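Local coordinates for protein spectinomycin 9-adenylyltransferase (Enterococcus faecalis, PDB 6SXJ) that confers spectinomycin resistance by transferring AMP from ATP to the 9-hydroxyl of the antibiotic, releasing diphosphate, at residues K42-P56 with L82-E94. Numbering follows the deposited sequence.
Sequences KPNSDLDFLVVVSEP and LRYIELTIIIQQE
Strands 47-53 and 85-91 run parallel in the central sheet of the nucleotidyltransferase domain, their short axes 27° apart, with an unbroken ladder of eight backbone hydrogen bonds from Leu-47 N to Tyr-84 O through Gln-92 N to Val-53 O. Helix 59-69 lies between them in the chain, making a beta-alpha-beta unit. Ahead of the ladder, Arg-83 runs straight from CG to NE (chi2 and chi3 both 171°), which carries its guanidinium to the turn. It crosses Leu-47 at about a right angle, CD 3.8 Å from Leu-47 CG, and delivers NH1 to two carbonyls near the guanidinium plane: Lys-42 O at 2.7 Å, with a nearly straight bond, and Ser-45 O at 3.0 Å. Lys-42 O also accepts from Ser-45 N and OG, so the type I turn 42-45 is bound both from within and by the arginine, whose NE is held by Thr-8. On the face where Leu-47, Val-51 and Ile-85 meet helix 8-23, Leu-87 CD1 touches both Phe-49 CB (3.7 Å) and Val-51 CG2; farther along, Val-53 CG2 meets Ile-89 CG2. Beyond the strand end, Pro-56 CG reaches Ile-91 CD1 at 3.6 Å. The other face carries Asp-48 and Glu-86, side by side with carboxylate planes 77° apart, and Asp-46 lies just ahead of the strand on the same side. A water links Asp-46 OD1 to Tyr-84 N, while this oxygen approaches the tyrosine ring at its edge, 3.5 Å from Tyr-84 CD2. Asp-48 OD1 comes within 4.1 Å of Glu-86 OE2, and Asp-46 OD2 within 4.3 Å of Glu-86 OE1, without bonding, an arrangement consistent with the metal-binding acidic cluster of nucleotidyltransferases.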
loop_
_atom_site.group_PDB
_atom_site.type_symbol
_atom_site.label_atom_id
_atom_site.label_comp_id
_atom_site.label_asym_id
_atom_site.label_seq_id
_atom_site.Cartn_x
_atom_site.Cartn_y
_atom_site.Cartn_z
ATOM N N LYS A 42 -9.714 -12.008 -2.733
ATOM C CA LYS A 42 -11.004 -11.853 -2.084
ATOM C C LYS A 42 -11.773 -10.714 -2.756
ATOM O O LYS A 42 -11.167 -9.798 -3.316
ATOM C CB LYS A 42 -10.828 -11.558 -0.594
ATOM C CG LYS A 42 -9.940 -12.558 0.151
ATOM C CD LYS A 42 -10.502 -12.919 1.532
ATOM C CE LYS A 42 -10.632 -11.693 2.445
ATOM N NZ LYS A 42 -10.278 -11.973 3.875
ATOM N N PRO A 43 -13.110 -10.758 -2.741
ATOM C CA PRO A 43 -13.875 -9.607 -3.256
ATOM C C PRO A 43 -13.550 -8.296 -2.555
ATOM O O PRO A 43 -13.900 -7.235 -3.085
ATOM C CB PRO A 43 -15.338 -10.020 -3.028
ATOM C CG PRO A 43 -15.311 -11.523 -3.026
ATOM C CD PRO A 43 -13.976 -11.915 -2.439
ATOM N N ASN A 44 -12.886 -8.333 -1.393
ATOM C CA ASN A 44 -12.508 -7.138 -0.641
ATOM C C ASN A 44 -11.139 -6.594 -1.042
ATOM O O ASN A 44 -10.766 -5.503 -0.594
ATOM C CB ASN A 44 -12.522 -7.455 0.872
ATOM C CG ASN A 44 -12.242 -6.236 1.738
ATOM O OD1 ASN A 44 -11.109 -5.763 1.806
ATOM N ND2 ASN A 44 -13.272 -5.735 2.416
ATOM N N SER A 45 -10.387 -7.318 -1.870
ATOM C CA SER A 45 -8.977 -7.016 -2.074
ATOM C C SER A 45 -8.771 -5.839 -3.019
ATOM O O SER A 45 -9.501 -5.667 -4.003
ATOM C CB SER A 45 -8.245 -8.239 -2.635
ATOM O OG SER A 45 -8.593 -9.418 -1.934
ATOM N N ASP A 46 -7.738 -5.054 -2.731
ATOM C CA ASP A 46 -7.295 -4.012 -3.636
ATOM C C ASP A 46 -6.503 -4.609 -4.796
ATOM O O ASP A 46 -5.899 -5.679 -4.689
ATOM C CB ASP A 46 -6.392 -3.004 -2.926
ATOM C CG ASP A 46 -7.114 -2.187 -1.871
ATOM O OD1 ASP A 46 -8.344 -2.329 -1.720
ATOM O OD2 ASP A 46 -6.426 -1.393 -1.198
ATOM N N LEU A 47 -6.478 -3.869 -5.901
ATOM C CA LEU A 47 -5.574 -4.122 -7.015
ATOM C C LEU A 47 -4.369 -3.193 -6.880
ATOM O O LEU A 47 -4.482 -1.987 -7.120
ATOM C CB LEU A 47 -6.288 -3.888 -8.343
ATOM C CG LEU A 47 -7.461 -4.798 -8.727
ATOM C CD1 LEU A 47 -8.073 -4.288 -10.019
ATOM C CD2 LEU A 47 -6.964 -6.223 -8.868
ATOM N N ASP A 48 -3.215 -3.763 -6.535
ATOM C CA ASP A 48 -1.993 -3.013 -6.269
ATOM C C ASP A 48 -1.022 -3.219 -7.423
ATOM O O ASP A 48 -0.607 -4.350 -7.693
ATOM C CB ASP A 48 -1.348 -3.461 -4.958
ATOM C CG ASP A 48 -2.233 -3.218 -3.747
ATOM O OD1 ASP A 48 -2.441 -2.038 -3.397
ATOM O OD2 ASP A 48 -2.707 -4.206 -3.135
ATOM N N PHE A 49 -0.632 -2.125 -8.074
ATOM C CA PHE A 49 0.247 -2.185 -9.232
ATOM C C PHE A 49 1.556 -1.468 -8.939
ATOM O O PHE A 49 1.554 -0.338 -8.433
ATOM C CB PHE A 49 -0.411 -1.551 -10.458
ATOM C CG PHE A 49 -1.640 -2.255 -10.923
ATOM C CD1 PHE A 49 -2.890 -1.881 -10.459
ATOM C CD2 PHE A 49 -1.555 -3.270 -11.853
ATOM C CE1 PHE A 49 -4.021 -2.502 -10.909
ATOM C CE2 PHE A 49 -2.679 -3.908 -12.291
ATOM C CZ PHE A 49 -3.920 -3.531 -11.817
ATOM N N LEU A 50 2.666 -2.117 -9.285
ATOM C CA LEU A 50 3.975 -1.483 -9.348
ATOM C C LEU A 50 4.395 -1.406 -10.809
ATOM O O LEU A 50 4.377 -2.421 -11.521
ATOM C CB LEU A 50 5.018 -2.254 -8.540
ATOM C CG LEU A 50 6.392 -1.594 -8.422
ATOM C CD1 LEU A 50 6.309 -0.376 -7.539
ATOM C CD2 LEU A 50 7.387 -2.584 -7.866
ATOM N N VAL A 51 4.743 -0.202 -11.257
ATOM C CA VAL A 51 5.109 0.057 -12.644
ATOM C C VAL A 51 6.512 0.645 -12.670
ATOM O O VAL A 51 6.846 1.520 -11.862
ATOM C CB VAL A 51 4.103 1.009 -13.321
ATOM C CG1 VAL A 51 4.547 1.342 -14.742
ATOM C CG2 VAL A 51 2.712 0.409 -13.318
ATOM N N VAL A 52 7.332 0.168 -13.597
ATOM C CA VAL A 52 8.717 0.598 -13.718
ATOM C C VAL A 52 8.915 1.220 -15.091
ATOM O O VAL A 52 8.499 0.646 -16.106
ATOM C CB VAL A 52 9.701 -0.565 -13.505
ATOM C CG1 VAL A 52 11.137 -0.063 -13.603
ATOM C CG2 VAL A 52 9.454 -1.223 -12.158
ATOM N N VAL A 53 9.578 2.376 -15.118
ATOM C CA VAL A 53 9.792 3.159 -16.323
ATOM C C VAL A 53 11.277 3.483 -16.428
ATOM O O VAL A 53 12.050 3.287 -15.491
ATOM C CB VAL A 53 8.956 4.454 -16.329
ATOM C CG1 VAL A 53 7.476 4.123 -16.416
ATOM C CG2 VAL A 53 9.258 5.290 -15.088
ATOM N N SER A 54 11.669 3.981 -17.598
ATOM C CA SER A 54 13.063 4.315 -17.850
ATOM C C SER A 54 13.397 5.750 -17.461
ATOM O O SER A 54 14.435 5.989 -16.836
ATOM C CB SER A 54 13.391 4.095 -19.329
ATOM O OG SER A 54 13.700 2.735 -19.585
ATOM N N GLU A 55 12.546 6.704 -17.818
ATOM C CA GLU A 55 12.784 8.123 -17.609
ATOM C C GLU A 55 11.579 8.765 -16.946
ATOM O O GLU A 55 10.479 8.198 -16.948
ATOM C CB GLU A 55 13.070 8.842 -18.935
ATOM C CG GLU A 55 14.297 8.347 -19.671
ATOM C CD GLU A 55 14.054 8.201 -21.156
ATOM O OE1 GLU A 55 13.289 9.019 -21.715
ATOM O OE2 GLU A 55 14.627 7.270 -21.761
ATOM N N PRO A 56 11.748 9.961 -16.380
ATOM C CA PRO A 56 10.620 10.640 -15.732
ATOM C C PRO A 56 9.452 10.849 -16.683
ATOM O O PRO A 56 9.579 10.784 -17.909
ATOM C CB PRO A 56 11.217 11.982 -15.285
ATOM C CG PRO A 56 12.684 11.717 -15.144
ATOM C CD PRO A 56 13.016 10.698 -16.210
ATOM N N LEU A 82 -16.686 -2.475 -7.534
ATOM C CA LEU A 82 -15.335 -2.279 -8.030
ATOM C C LEU A 82 -14.321 -2.448 -6.900
ATOM O O LEU A 82 -14.659 -2.435 -5.714
ATOM C CB LEU A 82 -15.190 -0.888 -8.634
ATOM C CG LEU A 82 -15.582 -0.631 -10.085
ATOM C CD1 LEU A 82 -15.361 0.878 -10.356
ATOM C CD2 LEU A 82 -14.795 -1.472 -11.048
ATOM N N ARG A 83 -13.063 -2.617 -7.283
ATOM C CA ARG A 83 -11.958 -2.649 -6.337
ATOM C C ARG A 83 -11.194 -1.329 -6.383
ATOM O O ARG A 83 -11.207 -0.623 -7.393
ATOM C CB ARG A 83 -11.008 -3.805 -6.652
ATOM C CG ARG A 83 -11.718 -5.142 -6.915
ATOM C CD ARG A 83 -10.747 -6.194 -7.426
ATOM N NE ARG A 83 -11.336 -7.533 -7.479
ATOM C CZ ARG A 83 -11.311 -8.402 -6.476
ATOM N NH1 ARG A 83 -10.734 -8.077 -5.330
ATOM N NH2 ARG A 83 -11.864 -9.601 -6.623
ATOM N N TYR A 84 -10.517 -1.006 -5.285
ATOM C CA TYR A 84 -9.602 0.128 -5.299
ATOM C C TYR A 84 -8.395 -0.215 -6.159
ATOM O O TYR A 84 -7.841 -1.313 -6.058
ATOM C CB TYR A 84 -9.125 0.473 -3.888
ATOM C CG TYR A 84 -10.164 1.086 -2.985
ATOM C CD1 TYR A 84 -10.775 2.291 -3.304
ATOM C CD2 TYR A 84 -10.515 0.467 -1.797
ATOM C CE1 TYR A 84 -11.717 2.848 -2.469
ATOM C CE2 TYR A 84 -11.452 1.010 -0.962
ATOM C CZ TYR A 84 -12.051 2.204 -1.295
ATOM O OH TYR A 84 -12.991 2.747 -0.441
ATOM N N ILE A 85 -7.981 0.723 -7.000
ATOM C CA ILE A 85 -6.709 0.633 -7.709
ATOM C C ILE A 85 -5.690 1.528 -7.003
ATOM O O ILE A 85 -5.942 2.713 -6.777
ATOM C CB ILE A 85 -6.859 1.040 -9.181
ATOM C CG1 ILE A 85 -7.714 0.005 -9.939
ATOM C CG2 ILE A 85 -5.497 1.150 -9.846
ATOM C CD1 ILE A 85 -8.076 0.460 -11.296
ATOM N N GLU A 86 -4.538 0.955 -6.671
ATOM C CA GLU A 86 -3.381 1.684 -6.183
ATOM C C GLU A 86 -2.243 1.384 -7.142
ATOM O O GLU A 86 -1.971 0.215 -7.432
ATOM C CB GLU A 86 -3.039 1.247 -4.763
ATOM C CG GLU A 86 -2.454 2.315 -3.880
ATOM C CD GLU A 86 -2.407 1.849 -2.443
ATOM O OE1 GLU A 86 -3.487 1.724 -1.819
ATOM O OE2 GLU A 86 -1.299 1.569 -1.951
ATOM N N LEU A 87 -1.610 2.429 -7.663
ATOM C CA LEU A 87 -0.563 2.258 -8.661
ATOM C C LEU A 87 0.593 3.199 -8.373
ATOM O O LEU A 87 0.396 4.413 -8.303
ATOM C CB LEU A 87 -1.095 2.526 -10.073
ATOM C CG LEU A 87 -0.129 2.240 -11.224
ATOM C CD1 LEU A 87 -0.874 1.548 -12.382
ATOM C CD2 LEU A 87 0.507 3.507 -11.714
ATOM N N THR A 88 1.798 2.634 -8.272
ATOM C CA THR A 88 3.030 3.373 -8.038
ATOM C C THR A 88 3.965 3.196 -9.225
ATOM O O THR A 88 4.077 2.099 -9.781
ATOM C CB THR A 88 3.741 2.887 -6.770
ATOM O OG1 THR A 88 2.880 3.057 -5.642
ATOM C CG2 THR A 88 5.030 3.656 -6.556
ATOM N N ILE A 89 4.653 4.273 -9.592
ATOM C CA ILE A 89 5.618 4.270 -10.684
ATOM C C ILE A 89 6.985 4.610 -10.110
ATOM O O ILE A 89 7.135 5.615 -9.401
ATOM C CB ILE A 89 5.227 5.271 -11.789
ATOM C CG1 ILE A 89 3.807 4.988 -12.283
ATOM C CG2 ILE A 89 6.232 5.217 -12.928
ATOM C CD1 ILE A 89 3.350 5.883 -13.409
ATOM N N ILE A 90 7.974 3.779 -10.419
ATOM C CA ILE A 90 9.362 4.059 -10.088
ATOM C C ILE A 90 10.182 4.070 -11.370
ATOM O O ILE A 90 9.847 3.402 -12.357
ATOM C CB ILE A 90 9.942 3.036 -9.089
ATOM C CG1 ILE A 90 9.688 1.606 -9.583
ATOM C CG2 ILE A 90 9.346 3.245 -7.705
ATOM C CD1 ILE A 90 10.440 0.559 -8.804
ATOM N N ILE A 91 11.257 4.856 -11.346
ATOM C CA ILE A 91 12.264 4.873 -12.399
ATOM C C ILE A 91 13.344 3.883 -12.011
ATOM O O ILE A 91 13.851 3.923 -10.884
ATOM C CB ILE A 91 12.854 6.283 -12.581
ATOM C CG1 ILE A 91 11.734 7.296 -12.791
ATOM C CG2 ILE A 91 13.826 6.305 -13.750
ATOM C CD1 ILE A 91 12.196 8.622 -13.351
ATOM N N GLN A 92 13.693 2.977 -12.928
ATOM C CA GLN A 92 14.645 1.931 -12.574
ATOM C C GLN A 92 15.959 2.529 -12.081
ATOM O O GLN A 92 16.514 2.086 -11.070
ATOM C CB GLN A 92 14.898 1.009 -13.763
ATOM C CG GLN A 92 15.624 -0.266 -13.382
ATOM C CD GLN A 92 16.078 -1.063 -14.592
ATOM O OE1 GLN A 92 15.602 -0.847 -15.708
ATOM N NE2 GLN A 92 17.001 -1.991 -14.374
ATOM N N GLN A 93 16.475 3.535 -12.793
ATOM C CA GLN A 93 17.806 4.053 -12.491
ATOM C C GLN A 93 17.835 4.788 -11.158
ATOM O O GLN A 93 18.891 4.870 -10.521
ATOM C CB GLN A 93 18.272 4.975 -13.618
ATOM C CG GLN A 93 17.403 6.215 -13.802
ATOM C CD GLN A 93 18.146 7.367 -14.456
ATOM O OE1 GLN A 93 19.322 7.246 -14.808
ATOM N NE2 GLN A 93 17.460 8.497 -14.619
ATOM N N GLU A 94 16.697 5.327 -10.719
ATOM C CA GLU A 94 16.641 6.052 -9.458
ATOM C C GLU A 94 16.761 5.140 -8.248
ATOM O O GLU A 94 16.913 5.640 -7.128
ATOM C CB GLU A 94 15.342 6.849 -9.369
ATOM C CG GLU A 94 15.277 7.984 -10.368
ATOM C CD GLU A 94 14.164 8.940 -10.074
ATOM O OE1 GLU A 94 13.230 8.510 -9.367
ATOM O OE2 GLU A 94 14.230 10.103 -10.541
HETATM O O HOH W 1 -10.529 -2.770 -3.047
HETATM O O HOH W 2 1.117 0.611 -5.614
#